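Side-chain contacts in DNA mismatch repair protein PMS1 (PDB 3H4L), which probably acts in DNA mismatch repair, its N-terminal domain binding ATP, seen here as a non-hydrolysable analogue with magnesium: residues 31-36 with 145-150; 36-39 with 44-47; 25-30 with 175-180; 123-126 with 132-135; 71-76 with 90-95. All coordinates share one frame; numbering follows the deposited sequence.

Contact 1: 31-36 with 145-150. With MG (magnesium ion), chain F; ANP (phosphoaminophosphonic acid-adenylate ester), chain E.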
# COMPACT_ATOMS: atom_id res chain seq x y z
N LYS B 31 -0.77 17.38 -3.67
CA LYS B 31 -1.91 18.28 -3.58
C LYS B 31 -2.16 18.91 -4.95
O LYS B 31 -3.28 18.89 -5.45
CB LYS B 31 -1.65 19.41 -2.60
CG LYS B 31 -2.02 19.16 -1.17
CD LYS B 31 -1.87 20.48 -0.42
CE LYS B 31 -2.20 20.35 1.05
NZ LYS B 31 -2.10 21.69 1.73
N GLU B 32 -1.09 19.46 -5.52
CA GLU B 32 -1.16 20.14 -6.82
C GLU B 32 -1.70 19.26 -7.94
O GLU B 32 -2.49 19.72 -8.78
CB GLU B 32 0.23 20.67 -7.21
CG GLU B 32 0.81 21.69 -6.21
CD GLU B 32 0.01 22.99 -6.15
OE1 GLU B 32 -1.10 23.06 -6.72
OE2 GLU B 32 0.50 23.95 -5.51
N LEU B 33 -1.30 18.00 -7.94
CA LEU B 33 -1.76 17.06 -8.95
C LEU B 33 -3.24 16.67 -8.76
O LEU B 33 -4.01 16.66 -9.73
CB LEU B 33 -0.87 15.82 -8.94
CG LEU B 33 0.57 16.17 -9.29
CD1 LEU B 33 1.45 14.93 -9.16
CD2 LEU B 33 0.64 16.76 -10.71
N VAL B 34 -3.63 16.33 -7.54
CA VAL B 34 -5.02 15.97 -7.27
C VAL B 34 -5.92 17.15 -7.65
O VAL B 34 -6.88 16.99 -8.42
CB VAL B 34 -5.21 15.59 -5.77
CG1 VAL B 34 -6.69 15.40 -5.44
CG2 VAL B 34 -4.43 14.30 -5.45
N ASP B 35 -5.60 18.34 -7.13
CA ASP B 35 -6.36 19.56 -7.42
C ASP B 35 -6.56 19.74 -8.91
O ASP B 35 -7.66 20.05 -9.37
CB ASP B 35 -5.65 20.79 -6.86
CG ASP B 35 -5.94 21.03 -5.40
OD1 ASP B 35 -6.67 20.21 -4.81
OD2 ASP B 35 -5.45 22.03 -4.84
N ASN B 36 -5.49 19.57 -9.68
CA ASN B 36 -5.61 19.73 -11.11
C ASN B 36 -6.57 18.71 -11.73
O ASN B 36 -7.37 19.06 -12.59
CB ASN B 36 -4.24 19.66 -11.77
CG ASN B 36 -3.46 20.94 -11.56
OD1 ASN B 36 -4.03 21.97 -11.25
ND2 ASN B 36 -2.15 20.87 -11.75
N THR B 145 -5.76 12.62 -18.35
CA THR B 145 -4.37 13.03 -18.32
C THR B 145 -3.60 12.25 -17.27
O THR B 145 -4.16 11.83 -16.25
CB THR B 145 -4.28 14.53 -18.01
OG1 THR B 145 -5.04 15.25 -18.98
CG2 THR B 145 -2.84 15.01 -18.03
N THR B 146 -2.31 12.05 -17.53
CA THR B 146 -1.41 11.35 -16.62
C THR B 146 -0.20 12.25 -16.39
O THR B 146 0.53 12.57 -17.34
CB THR B 146 -0.91 10.01 -17.21
OG1 THR B 146 -2.01 9.12 -17.41
CG2 THR B 146 0.06 9.36 -16.26
N VAL B 147 0.01 12.68 -15.16
CA VAL B 147 1.16 13.52 -14.84
C VAL B 147 2.15 12.70 -14.01
O VAL B 147 1.78 12.08 -12.99
CB VAL B 147 0.75 14.80 -14.07
CG1 VAL B 147 1.95 15.73 -13.91
CG2 VAL B 147 -0.37 15.51 -14.80
N LEU B 148 3.40 12.68 -14.45
CA LEU B 148 4.41 11.92 -13.74
C LEU B 148 5.53 12.83 -13.24
O LEU B 148 6.22 13.47 -14.04
CB LEU B 148 5.00 10.85 -14.65
CG LEU B 148 6.07 9.98 -14.00
CD1 LEU B 148 5.40 9.08 -12.96
CD2 LEU B 148 6.79 9.13 -15.05
N VAL B 149 5.70 12.89 -11.92
CA VAL B 149 6.77 13.69 -11.31
C VAL B 149 7.79 12.68 -10.81
O VAL B 149 7.48 11.85 -9.96
CB VAL B 149 6.25 14.50 -10.10
CG1 VAL B 149 7.43 15.09 -9.31
CG2 VAL B 149 5.30 15.60 -10.57
N SER B 150 9.01 12.72 -11.35
CA SER B 150 10.03 11.78 -10.92
C SER B 150 11.29 12.49 -10.51
O SER B 150 11.51 13.64 -10.91
CB SER B 150 10.35 10.81 -12.06
OG SER B 150 11.20 11.44 -13.00
MG MG F . -3.37 23.92 -10.58
PG ANP E . -3.90 26.47 -9.48
O1G ANP E . -3.08 25.25 -9.38
O2G ANP E . -5.30 26.22 -9.25
O3G ANP E . -3.44 27.62 -8.62
PB ANP E . -3.68 26.03 -12.30
O1B ANP E . -4.06 26.84 -13.49
O2B ANP E . -4.37 24.76 -12.13
N3B ANP E . -3.76 26.98 -11.01
PA ANP E . -1.25 24.43 -12.50
O1A ANP E . -1.70 23.60 -11.40
O2A ANP E . 0.20 24.70 -12.69
O3A ANP E . -2.12 25.77 -12.47
O5' ANP E . -1.56 23.73 -13.90
C5' ANP E . -2.09 24.55 -14.86
C4' ANP E . -2.54 24.21 -16.23
O4' ANP E . -2.12 22.88 -16.59
C3' ANP E . -4.00 24.18 -15.96
O3' ANP E . -4.53 25.51 -16.02
C2' ANP E . -4.50 23.18 -16.96
O2' ANP E . -4.81 23.90 -18.14
C1' ANP E . -3.28 22.20 -17.05
N9 ANP E . -3.33 20.94 -16.26
C8 ANP E . -2.57 20.49 -15.18
N7 ANP E . -2.86 19.32 -14.71
C5 ANP E . -3.91 18.92 -15.52
C6 ANP E . -4.74 17.74 -15.59
N6 ANP E . -4.57 16.72 -14.76
N1 ANP E . -5.75 17.64 -16.56
C2 ANP E . -5.96 18.67 -17.45
N3 ANP E . -5.23 19.83 -17.46
C4 ANP E . -4.23 19.90 -16.48
O HOH W 1 -2.78 22.50 -9.09
O HOH W 2 -5.10 23.49 -9.34
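In the GHKL-type ATPase domain, L33 of helix 26-39, the helix that also carries E32 and N36 of the nucleotide pocket, packs against V147 and V149 of strand 144-150. With CG anti to its carbonyl carbon (chi1 -62°), L33 spreads its two branches over the strand: CD2 meets V147 CG1 at 3.6 Å, while CD1 reaches V149 CG2 at 4.2 Å. Another side of the same helix faces the phosphates. There N36 OD1 binds magnesium at 2.2 Å, and N36 ND2 donates to ANP O1A at 2.8 Å, a bent bond of 142°. A metal-bound water is steadied by donating to both O and OE1 of E32. On the strand, T145 OG1 lies 3.5 Å from ANP N1 and is hydrogen-bonded to T115 OG1. With a glycine at T145, adenine N1 would probably lose this neighbour and the T115 hydroxyl its mate. A helix carrying glutamate and the metal-binding asparagine, backed by a sheet that also borders the adenine, is the hallmark of the Bergerat fold.

Contact 2: 36-39 with 44-47. With MG (magnesium ion), chain F; ANP (phosphoaminophosphonic acid-adenylate ester), chain E.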
# COMPACT_ATOMS: atom_id res chain seq x y z
N ASN B 36 -5.49 19.57 -9.68
CA ASN B 36 -5.61 19.73 -11.11
C ASN B 36 -6.57 18.71 -11.73
O ASN B 36 -7.37 19.06 -12.59
CB ASN B 36 -4.24 19.66 -11.77
CG ASN B 36 -3.46 20.94 -11.56
OD1 ASN B 36 -4.03 21.97 -11.25
ND2 ASN B 36 -2.15 20.87 -11.75
N SER B 37 -6.49 17.47 -11.27
CA SER B 37 -7.38 16.43 -11.79
C SER B 37 -8.82 16.79 -11.46
O SER B 37 -9.67 16.78 -12.34
CB SER B 37 -7.02 15.05 -11.19
OG SER B 37 -5.78 14.58 -11.71
N ILE B 38 -9.10 17.12 -10.21
CA ILE B 38 -10.46 17.47 -9.85
C ILE B 38 -10.94 18.64 -10.71
O ILE B 38 -12.07 18.64 -11.16
CB ILE B 38 -10.57 17.83 -8.36
CG1 ILE B 38 -10.19 16.62 -7.51
CG2 ILE B 38 -11.99 18.25 -8.04
CD1 ILE B 38 -10.11 16.93 -6.04
N ASP B 39 -10.06 19.62 -10.93
CA ASP B 39 -10.41 20.78 -11.76
C ASP B 39 -10.72 20.34 -13.19
O ASP B 39 -11.43 21.03 -13.91
CB ASP B 39 -9.26 21.80 -11.84
CG ASP B 39 -9.01 22.52 -10.53
OD1 ASP B 39 -9.98 22.77 -9.79
OD2 ASP B 39 -7.83 22.86 -10.26
N GLN B 44 -12.49 9.79 -11.76
CA GLN B 44 -11.61 8.69 -11.39
C GLN B 44 -10.16 9.18 -11.26
O GLN B 44 -9.58 9.72 -12.21
CB GLN B 44 -11.69 7.55 -12.41
CG GLN B 44 -11.34 6.21 -11.78
CD GLN B 44 -11.35 5.05 -12.76
OE1 GLN B 44 -12.27 4.90 -13.57
NE2 GLN B 44 -10.31 4.21 -12.68
N ILE B 45 -9.58 8.99 -10.09
CA ILE B 45 -8.21 9.42 -9.86
C ILE B 45 -7.35 8.32 -9.29
O ILE B 45 -7.63 7.77 -8.23
CB ILE B 45 -8.16 10.64 -8.95
CG1 ILE B 45 -8.90 11.80 -9.63
CG2 ILE B 45 -6.72 11.02 -8.67
CD1 ILE B 45 -9.04 13.03 -8.78
N GLU B 46 -6.28 8.03 -10.00
CA GLU B 46 -5.37 6.98 -9.61
C GLU B 46 -4.00 7.59 -9.38
O GLU B 46 -3.52 8.37 -10.21
CB GLU B 46 -5.31 5.92 -10.71
CG GLU B 46 -4.50 4.69 -10.37
CD GLU B 46 -4.39 3.77 -11.56
OE1 GLU B 46 -5.45 3.47 -12.17
OE2 GLU B 46 -3.26 3.35 -11.89
N ILE B 47 -3.38 7.21 -8.26
CA ILE B 47 -2.07 7.71 -7.87
C ILE B 47 -1.14 6.54 -7.62
O ILE B 47 -1.43 5.67 -6.81
CB ILE B 47 -2.21 8.55 -6.59
CG1 ILE B 47 -3.23 9.67 -6.81
CG2 ILE B 47 -0.87 9.12 -6.19
CD1 ILE B 47 -3.51 10.46 -5.57
MG MG F . -3.37 23.92 -10.58
PG ANP E . -3.90 26.47 -9.48
O1G ANP E . -3.08 25.25 -9.38
O2G ANP E . -5.30 26.22 -9.25
O3G ANP E . -3.44 27.62 -8.62
PB ANP E . -3.68 26.03 -12.30
O1B ANP E . -4.06 26.84 -13.49
O2B ANP E . -4.37 24.76 -12.13
N3B ANP E . -3.76 26.98 -11.01
PA ANP E . -1.25 24.43 -12.50
O1A ANP E . -1.70 23.60 -11.40
O2A ANP E . 0.20 24.70 -12.69
O3A ANP E . -2.12 25.77 -12.47
O5' ANP E . -1.56 23.73 -13.90
C5' ANP E . -2.09 24.55 -14.86
C4' ANP E . -2.54 24.21 -16.23
O4' ANP E . -2.12 22.88 -16.59
C3' ANP E . -4.00 24.18 -15.96
O3' ANP E . -4.53 25.51 -16.02
C2' ANP E . -4.50 23.18 -16.96
O2' ANP E . -4.81 23.90 -18.14
C1' ANP E . -3.28 22.20 -17.05
N9 ANP E . -3.33 20.94 -16.26
C8 ANP E . -2.57 20.49 -15.18
N7 ANP E . -2.86 19.32 -14.71
C5 ANP E . -3.91 18.92 -15.52
C6 ANP E . -4.74 17.74 -15.59
N6 ANP E . -4.57 16.72 -14.76
N1 ANP E . -5.75 17.64 -16.56
C2 ANP E . -5.96 18.67 -17.45
N3 ANP E . -5.23 19.83 -17.46
C4 ANP E . -4.23 19.90 -16.48
O HOH W 2 -5.10 23.49 -9.34
O HOH W 1 -2.78 22.50 -9.09
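S37 OG, on the residue whose CB packs against I45, is gripped by two groups: it forms a hydrogen bond with D61 OD2 and a weak one with L33 O, one turn back in its own helix. Because D61 OD2 is also hydrogen-bonded to the nucleotide, S37 is in a position to orient this carboxylate from the second shell. With OG committed there, CB is the part of S37 that meets I45, at 3.7 Å from CD1. I45 is stretched out (chi2 174°), which carries CD1 to the helix, where it also touches I38 CG1 at 4.0 Å; the two isoleucine chains cross at about a right angle. The contact joins the end of helix 26-39, which bears the N-box asparagine of GHKL ATPases, to strand 44-50 of the central mixed sheet, only four residues intervening between the segments. C59, I188 and F190 add further apolar contacts around I45. Later in the same helix, D39 stands in the second shell of the metal: its OD2 accepts from a magnesium-bound water at 2.9 Å. That water also donates to ANP O2G at 2.7 Å.

Contact 3: 25-30 with 175-180; sequences DLTTAV and LTVIQG
T27 and V177 meet through methyl groups, T27 CG2 lying 3.7 Å from V177 CG2 as the two side chains approach at a slant. One turn further along the first helix, V30 CG1 touches I178 CG1 at 4.0 Å and I178 CD1 at 4.1 Å. V30 has CG1 opposite its backbone N (chi1 178°), and the isoleucine runs across it at about a right angle. These contacts pack helix 26-39 against helix 167-184 in the helical layer that covers one face of the central sheet, as in the α/β sandwich of GHKL ATPases; I178 also touches I47 and F49 of strand 44-50. In the next shell, the hydroxyl of T27 bonds to Q170 OE1, consistent with the rotation that leaves CG2 against V177. D25 is the N-cap of its helix, OD1 accepting from T28 N at 3.0 Å. The second oxygen, OD2, forms a salt bridge with K173, one more link between the two helices. Beyond them, H78 of the second subunit packs on L175 and Q179.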
# COMPACT_ATOMS: atom_id res chain seq x y z
N ASP B 25 7.33 19.93 -0.51
CA ASP B 25 7.60 18.51 -0.36
C ASP B 25 6.70 17.63 -1.22
O ASP B 25 5.89 18.13 -2.01
CB ASP B 25 7.49 18.08 1.10
CG ASP B 25 6.19 18.50 1.76
OD1 ASP B 25 5.20 18.76 1.03
OD2 ASP B 25 6.17 18.57 3.01
N LEU B 26 6.86 16.32 -1.07
CA LEU B 26 6.09 15.36 -1.83
C LEU B 26 4.59 15.60 -1.67
O LEU B 26 3.84 15.54 -2.63
CB LEU B 26 6.44 13.94 -1.38
CG LEU B 26 5.64 12.83 -2.07
CD1 LEU B 26 6.02 12.77 -3.54
CD2 LEU B 26 5.92 11.50 -1.39
N THR B 27 4.18 15.88 -0.43
CA THR B 27 2.77 16.13 -0.13
C THR B 27 2.21 17.32 -0.92
O THR B 27 1.10 17.25 -1.44
CB THR B 27 2.58 16.36 1.37
OG1 THR B 27 3.02 15.20 2.09
CG2 THR B 27 1.11 16.63 1.69
N THR B 28 2.97 18.40 -1.00
CA THR B 28 2.53 19.58 -1.73
C THR B 28 2.40 19.21 -3.20
O THR B 28 1.43 19.58 -3.86
CB THR B 28 3.55 20.73 -1.58
OG1 THR B 28 3.71 21.04 -0.19
CG2 THR B 28 3.08 21.98 -2.31
N ALA B 29 3.38 18.48 -3.71
CA ALA B 29 3.34 18.08 -5.11
C ALA B 29 2.05 17.30 -5.37
O ALA B 29 1.35 17.57 -6.34
CB ALA B 29 4.56 17.22 -5.45
N VAL B 30 1.73 16.36 -4.49
CA VAL B 30 0.51 15.56 -4.63
C VAL B 30 -0.73 16.43 -4.60
O VAL B 30 -1.66 16.23 -5.40
CB VAL B 30 0.40 14.52 -3.51
CG1 VAL B 30 -0.90 13.73 -3.65
CG2 VAL B 30 1.60 13.58 -3.54
N LEU B 175 -0.36 10.81 2.87
CA LEU B 175 -1.51 9.91 2.86
C LEU B 175 -2.69 10.58 3.52
O LEU B 175 -3.84 10.49 3.07
CB LEU B 175 -1.19 8.61 3.59
CG LEU B 175 -2.18 7.46 3.37
CD1 LEU B 175 -2.32 7.17 1.90
CD2 LEU B 175 -1.68 6.23 4.10
N THR B 176 -2.41 11.27 4.62
CA THR B 176 -3.43 11.99 5.36
C THR B 176 -4.17 12.92 4.41
O THR B 176 -5.39 12.98 4.41
CB THR B 176 -2.81 12.81 6.47
OG1 THR B 176 -2.10 11.94 7.35
CG2 THR B 176 -3.88 13.54 7.24
N VAL B 177 -3.40 13.66 3.61
CA VAL B 177 -3.97 14.58 2.66
C VAL B 177 -4.76 13.86 1.58
O VAL B 177 -5.77 14.38 1.09
CB VAL B 177 -2.87 15.41 2.00
CG1 VAL B 177 -3.38 16.06 0.71
CG2 VAL B 177 -2.38 16.46 2.97
N ILE B 178 -4.32 12.67 1.19
CA ILE B 178 -5.06 11.96 0.17
C ILE B 178 -6.39 11.48 0.78
O ILE B 178 -7.43 11.49 0.12
CB ILE B 178 -4.25 10.76 -0.41
CG1 ILE B 178 -3.17 11.29 -1.36
CG2 ILE B 178 -5.15 9.82 -1.17
CD1 ILE B 178 -2.22 10.22 -1.90
N GLN B 179 -6.35 11.10 2.06
CA GLN B 179 -7.56 10.66 2.74
C GLN B 179 -8.57 11.81 2.77
O GLN B 179 -9.78 11.59 2.57
CB GLN B 179 -7.24 10.19 4.16
CG GLN B 179 -6.33 8.97 4.21
CD GLN B 179 -5.82 8.65 5.60
OE1 GLN B 179 -5.34 9.53 6.31
NE2 GLN B 179 -5.91 7.39 6.00
N GLY B 180 -8.07 13.03 2.98
CA GLY B 180 -8.95 14.19 3.00
C GLY B 180 -9.72 14.38 1.70
O GLY B 180 -10.93 14.59 1.69

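Contact 4: 123-126 with 132-135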
# COMPACT_ATOMS: atom_id res chain seq x y z
N ASP B 123 -0.89 12.19 -26.70
CA ASP B 123 0.48 12.65 -26.77
C ASP B 123 1.21 12.45 -25.45
O ASP B 123 0.59 12.42 -24.38
CB ASP B 123 0.52 14.13 -27.15
CG ASP B 123 -0.05 14.40 -28.53
OD1 ASP B 123 0.59 13.99 -29.53
OD2 ASP B 123 -1.14 15.00 -28.59
N LYS B 124 2.52 12.30 -25.54
CA LYS B 124 3.36 12.14 -24.36
C LYS B 124 4.31 13.31 -24.47
O LYS B 124 5.00 13.46 -25.47
CB LYS B 124 4.13 10.83 -24.41
CG LYS B 124 5.09 10.65 -23.25
CD LYS B 124 5.26 9.18 -22.95
CE LYS B 124 6.63 8.91 -22.39
NZ LYS B 124 7.63 9.37 -23.40
N LEU B 125 4.33 14.13 -23.43
CA LEU B 125 5.19 15.31 -23.42
C LEU B 125 6.25 15.26 -22.33
O LEU B 125 5.98 14.85 -21.20
CB LEU B 125 4.32 16.55 -23.22
CG LEU B 125 3.20 16.73 -24.24
CD1 LEU B 125 2.12 17.63 -23.67
CD2 LEU B 125 3.76 17.29 -25.53
N GLU B 126 7.47 15.65 -22.69
CA GLU B 126 8.57 15.69 -21.74
C GLU B 126 8.95 17.17 -21.65
O GLU B 126 9.28 17.78 -22.67
CB GLU B 126 9.77 14.90 -22.26
CG GLU B 126 9.51 13.43 -22.49
CD GLU B 126 9.49 12.61 -21.21
OE1 GLU B 126 9.19 11.40 -21.28
OE2 GLU B 126 9.79 13.18 -20.13
N HIS B 132 10.16 24.00 -21.47
CA HIS B 132 10.23 23.70 -22.89
C HIS B 132 10.05 22.21 -23.14
O HIS B 132 10.51 21.38 -22.36
CB HIS B 132 11.58 24.17 -23.44
CG HIS B 132 11.88 23.66 -24.82
ND1 HIS B 132 11.06 23.91 -25.90
CD2 HIS B 132 12.92 22.94 -25.30
CE1 HIS B 132 11.59 23.38 -26.99
NE2 HIS B 132 12.72 22.78 -26.65
N ILE B 133 9.38 21.89 -24.23
CA ILE B 133 9.11 20.51 -24.60
C ILE B 133 10.30 19.86 -25.29
O ILE B 133 10.53 20.11 -26.47
CB ILE B 133 7.91 20.44 -25.54
CG1 ILE B 133 6.67 20.98 -24.83
CG2 ILE B 133 7.69 19.01 -26.01
CD1 ILE B 133 5.41 20.92 -25.63
N THR B 134 11.04 19.02 -24.56
CA THR B 134 12.20 18.35 -25.14
C THR B 134 11.82 17.22 -26.09
O THR B 134 12.64 16.78 -26.90
CB THR B 134 13.13 17.78 -24.06
OG1 THR B 134 12.35 17.13 -23.05
CG2 THR B 134 13.98 18.88 -23.44
N SER B 135 10.58 16.75 -25.99
CA SER B 135 10.12 15.67 -26.87
C SER B 135 8.63 15.39 -26.77
O SER B 135 8.08 15.24 -25.67
CB SER B 135 10.88 14.38 -26.59
OG SER B 135 10.21 13.62 -25.60
O HOH W 3 8.22 12.17 -25.26
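E126 and S135 form an antiparallel hydrogen-bonded pair, CA to CA 5.4 Å, in which E126 N donates to S135 O at 3.1 Å. Next to it the chain turns a corner at T134, and E126 O gathers several contacts: T134 N donates at 2.9 Å, T134 OG1 adds a weak bond, and I133 CA makes a CH...O approach of 3.3 Å. T134 OG1 gets there by taking the crowded position between backbone N and carbonyl carbon (chi1 44°). The pair lies in the β-hairpin of strands 121-127 and 133-140, the latter an outermost strand of the large sheet within this chain and broken in its course. S135 OG sits alongside the E126 chain, 3.2 Å from CG. The E126 carboxylate divides its oxygens, OE1 forming a salt bridge with K124 NZ at 3.3 Å, its hydrogen bond weak, and OE2 bonding to S112 OG on strand 110-116. L125 CD2 and I133 CD1 touch at 4.0 Å, and both residues pack on Y71.

Contact 5: 71-76 with 90-95. With ANP (phosphoaminophosphonic acid-adenylate ester), chain E.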
# COMPACT_ATOMS: atom_id res chain seq x y z
N TYR B 71 -0.08 22.77 -24.94
CA TYR B 71 1.15 22.00 -24.74
C TYR B 71 2.37 22.89 -24.55
O TYR B 71 3.08 22.80 -23.55
CB TYR B 71 1.43 21.10 -25.94
CG TYR B 71 0.55 19.87 -26.10
CD1 TYR B 71 0.69 19.04 -27.22
CD2 TYR B 71 -0.41 19.54 -25.15
CE1 TYR B 71 -0.12 17.92 -27.39
CE2 TYR B 71 -1.23 18.42 -25.31
CZ TYR B 71 -1.07 17.62 -26.44
OH TYR B 71 -1.89 16.53 -26.63
N GLU B 72 2.61 23.74 -25.54
CA GLU B 72 3.77 24.61 -25.56
C GLU B 72 3.89 25.64 -24.45
O GLU B 72 5.00 26.06 -24.12
CB GLU B 72 3.82 25.33 -26.91
CG GLU B 72 5.22 25.56 -27.45
CD GLU B 72 5.20 26.06 -28.88
OE1 GLU B 72 4.97 27.27 -29.10
OE2 GLU B 72 5.38 25.21 -29.79
N PHE B 73 2.77 26.06 -23.88
CA PHE B 73 2.78 27.07 -22.84
C PHE B 73 2.25 26.59 -21.50
O PHE B 73 2.01 27.38 -20.59
CB PHE B 73 1.97 28.28 -23.29
CG PHE B 73 2.22 28.67 -24.72
CD1 PHE B 73 1.53 28.04 -25.75
CD2 PHE B 73 3.17 29.64 -25.03
CE1 PHE B 73 1.79 28.38 -27.09
CE2 PHE B 73 3.44 29.98 -26.36
CZ PHE B 73 2.75 29.35 -27.39
N LEU B 74 2.09 25.28 -21.36
CA LEU B 74 1.56 24.74 -20.12
C LEU B 74 2.44 24.96 -18.89
O LEU B 74 1.94 25.39 -17.85
CB LEU B 74 1.27 23.25 -20.30
CG LEU B 74 0.30 22.71 -19.25
CD1 LEU B 74 -1.01 23.45 -19.38
CD2 LEU B 74 0.09 21.21 -19.45
N ALA B 75 3.73 24.68 -19.00
CA ALA B 75 4.63 24.83 -17.85
C ALA B 75 5.64 25.98 -17.89
O ALA B 75 6.60 25.99 -17.12
CB ALA B 75 5.36 23.51 -17.60
N LEU B 76 5.44 26.96 -18.77
CA LEU B 76 6.36 28.08 -18.83
C LEU B 76 6.04 29.07 -17.72
O LEU B 76 4.88 29.19 -17.30
CB LEU B 76 6.22 28.81 -20.18
CG LEU B 76 6.63 28.10 -21.47
CD1 LEU B 76 6.28 28.98 -22.65
CD2 LEU B 76 8.12 27.80 -21.45
N ALA B 90 -2.52 39.03 -26.25
CA ALA B 90 -3.80 38.61 -25.68
C ALA B 90 -4.01 37.11 -25.84
O ALA B 90 -4.40 36.42 -24.90
CB ALA B 90 -4.95 39.37 -26.34
N LYS B 91 -3.76 36.63 -27.06
CA LYS B 91 -3.90 35.22 -27.42
C LYS B 91 -3.01 34.27 -26.60
O LYS B 91 -3.52 33.38 -25.92
CB LYS B 91 -3.59 35.07 -28.92
CG LYS B 91 -3.72 33.67 -29.49
CD LYS B 91 -5.17 33.23 -29.63
CE LYS B 91 -5.23 31.89 -30.37
NZ LYS B 91 -6.61 31.31 -30.44
N VAL B 92 -1.69 34.46 -26.66
CA VAL B 92 -0.78 33.59 -25.92
C VAL B 92 -1.10 33.49 -24.44
O VAL B 92 -0.94 32.43 -23.84
CB VAL B 92 0.71 34.01 -26.04
CG1 VAL B 92 1.25 33.64 -27.39
CG2 VAL B 92 0.87 35.51 -25.80
N GLN B 93 -1.55 34.58 -23.84
CA GLN B 93 -1.86 34.58 -22.41
C GLN B 93 -3.15 33.84 -22.05
O GLN B 93 -3.62 33.92 -20.91
CB GLN B 93 -1.88 36.01 -21.86
CG GLN B 93 -0.53 36.43 -21.27
CD GLN B 93 -0.39 37.93 -21.05
OE1 GLN B 93 0.50 38.38 -20.33
NE2 GLN B 93 -1.25 38.71 -21.70
N THR B 94 -3.73 33.12 -23.02
CA THR B 94 -4.93 32.33 -22.78
C THR B 94 -4.57 30.91 -23.15
O THR B 94 -5.41 30.01 -23.09
CB THR B 94 -6.12 32.72 -23.68
OG1 THR B 94 -5.76 32.49 -25.05
CG2 THR B 94 -6.51 34.17 -23.47
N LEU B 95 -3.32 30.71 -23.55
CA LEU B 95 -2.85 29.39 -23.94
C LEU B 95 -2.00 28.74 -22.87
O LEU B 95 -1.42 27.68 -23.09
CB LEU B 95 -2.04 29.47 -25.24
CG LEU B 95 -2.78 30.04 -26.45
CD1 LEU B 95 -1.91 29.94 -27.70
CD2 LEU B 95 -4.09 29.29 -26.65
PG ANP E . -3.90 26.47 -9.48
O1G ANP E . -3.08 25.25 -9.38
O2G ANP E . -5.30 26.22 -9.25
O3G ANP E . -3.44 27.62 -8.62
PB ANP E . -3.68 26.03 -12.30
O1B ANP E . -4.06 26.84 -13.49
O2B ANP E . -4.37 24.76 -12.13
N3B ANP E . -3.76 26.98 -11.01
PA ANP E . -1.25 24.43 -12.50
O1A ANP E . -1.70 23.60 -11.40
O2A ANP E . 0.20 24.70 -12.69
O3A ANP E . -2.12 25.77 -12.47
O5' ANP E . -1.56 23.73 -13.90
C5' ANP E . -2.09 24.55 -14.86
C4' ANP E . -2.54 24.21 -16.23
O4' ANP E . -2.12 22.88 -16.59
C3' ANP E . -4.00 24.18 -15.96
O3' ANP E . -4.53 25.51 -16.02
C2' ANP E . -4.50 23.18 -16.96
O2' ANP E . -4.81 23.90 -18.14
C1' ANP E . -3.28 22.20 -17.05
N9 ANP E . -3.33 20.94 -16.26
C8 ANP E . -2.57 20.49 -15.18
N7 ANP E . -2.86 19.32 -14.71
C5 ANP E . -3.91 18.92 -15.52
C6 ANP E . -4.74 17.74 -15.59
N6 ANP E . -4.57 16.72 -14.76
N1 ANP E . -5.75 17.64 -16.56
C2 ANP E . -5.96 18.67 -17.45
N3 ANP E . -5.23 19.83 -17.46
C4 ANP E . -4.23 19.90 -16.48
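F73 and L95 come together in the region between strand 56-61 and helix 101-107, consistent with the ATP lid of GHKL ATPases. The apolar contacts carry the pairing. The two side chains lie alongside each other and point the same way, F73 CD1 3.9 Å from L95 CB and F73 CE1 4.1 Å from L95 CD1. Across the ring, CE2 reaches V92 CG1 at 4.4 Å, and F86 touches both F73 and V92. E72 CB lies over one face of the ring, toward its rim. With an alanine at F73, V92 and L95 would probably be left without the ring that bridges them, and segment 71-76 would be tied less firmly to 90-95. Polar bonds shape the second segment where helix 89-92 ends: K91 O accepts from T94 N at 2.9 Å and, on a lone pair in its carbonyl plane, from T94 OG1 at 2.6 Å. The backbone of F73 is hydrogen-bonded to that of F97. Van der Waals contact with the nucleotide falls to the next residue, L74, whose CB points away from 90-95 and whose CD1 lies 3.1 Å from ANP O4'.

In the fold
From the N terminus, helix 26-39 opens three contacts in turn: contact 3 from its first residues, contact 1 from its middle and contact 2 from its end. Contact 2 closes first, at strand 44-50. Contact 5 and then contact 4 follow in series, each closing a short local loop, before contact 1 closes at strand 144-150 and contact 3, the outermost, at helix 167-184. Contacts 4 and 5 thus lie within the spans of both 1 and 3, and none of these loops cross. Contacts 1 and 2 tie the helix to two strands of one sheet and share N36; contact 3 adds the second helix. Y71 joins contacts 5 and 4, its hydroxyl probably hydrogen-bonded to D123.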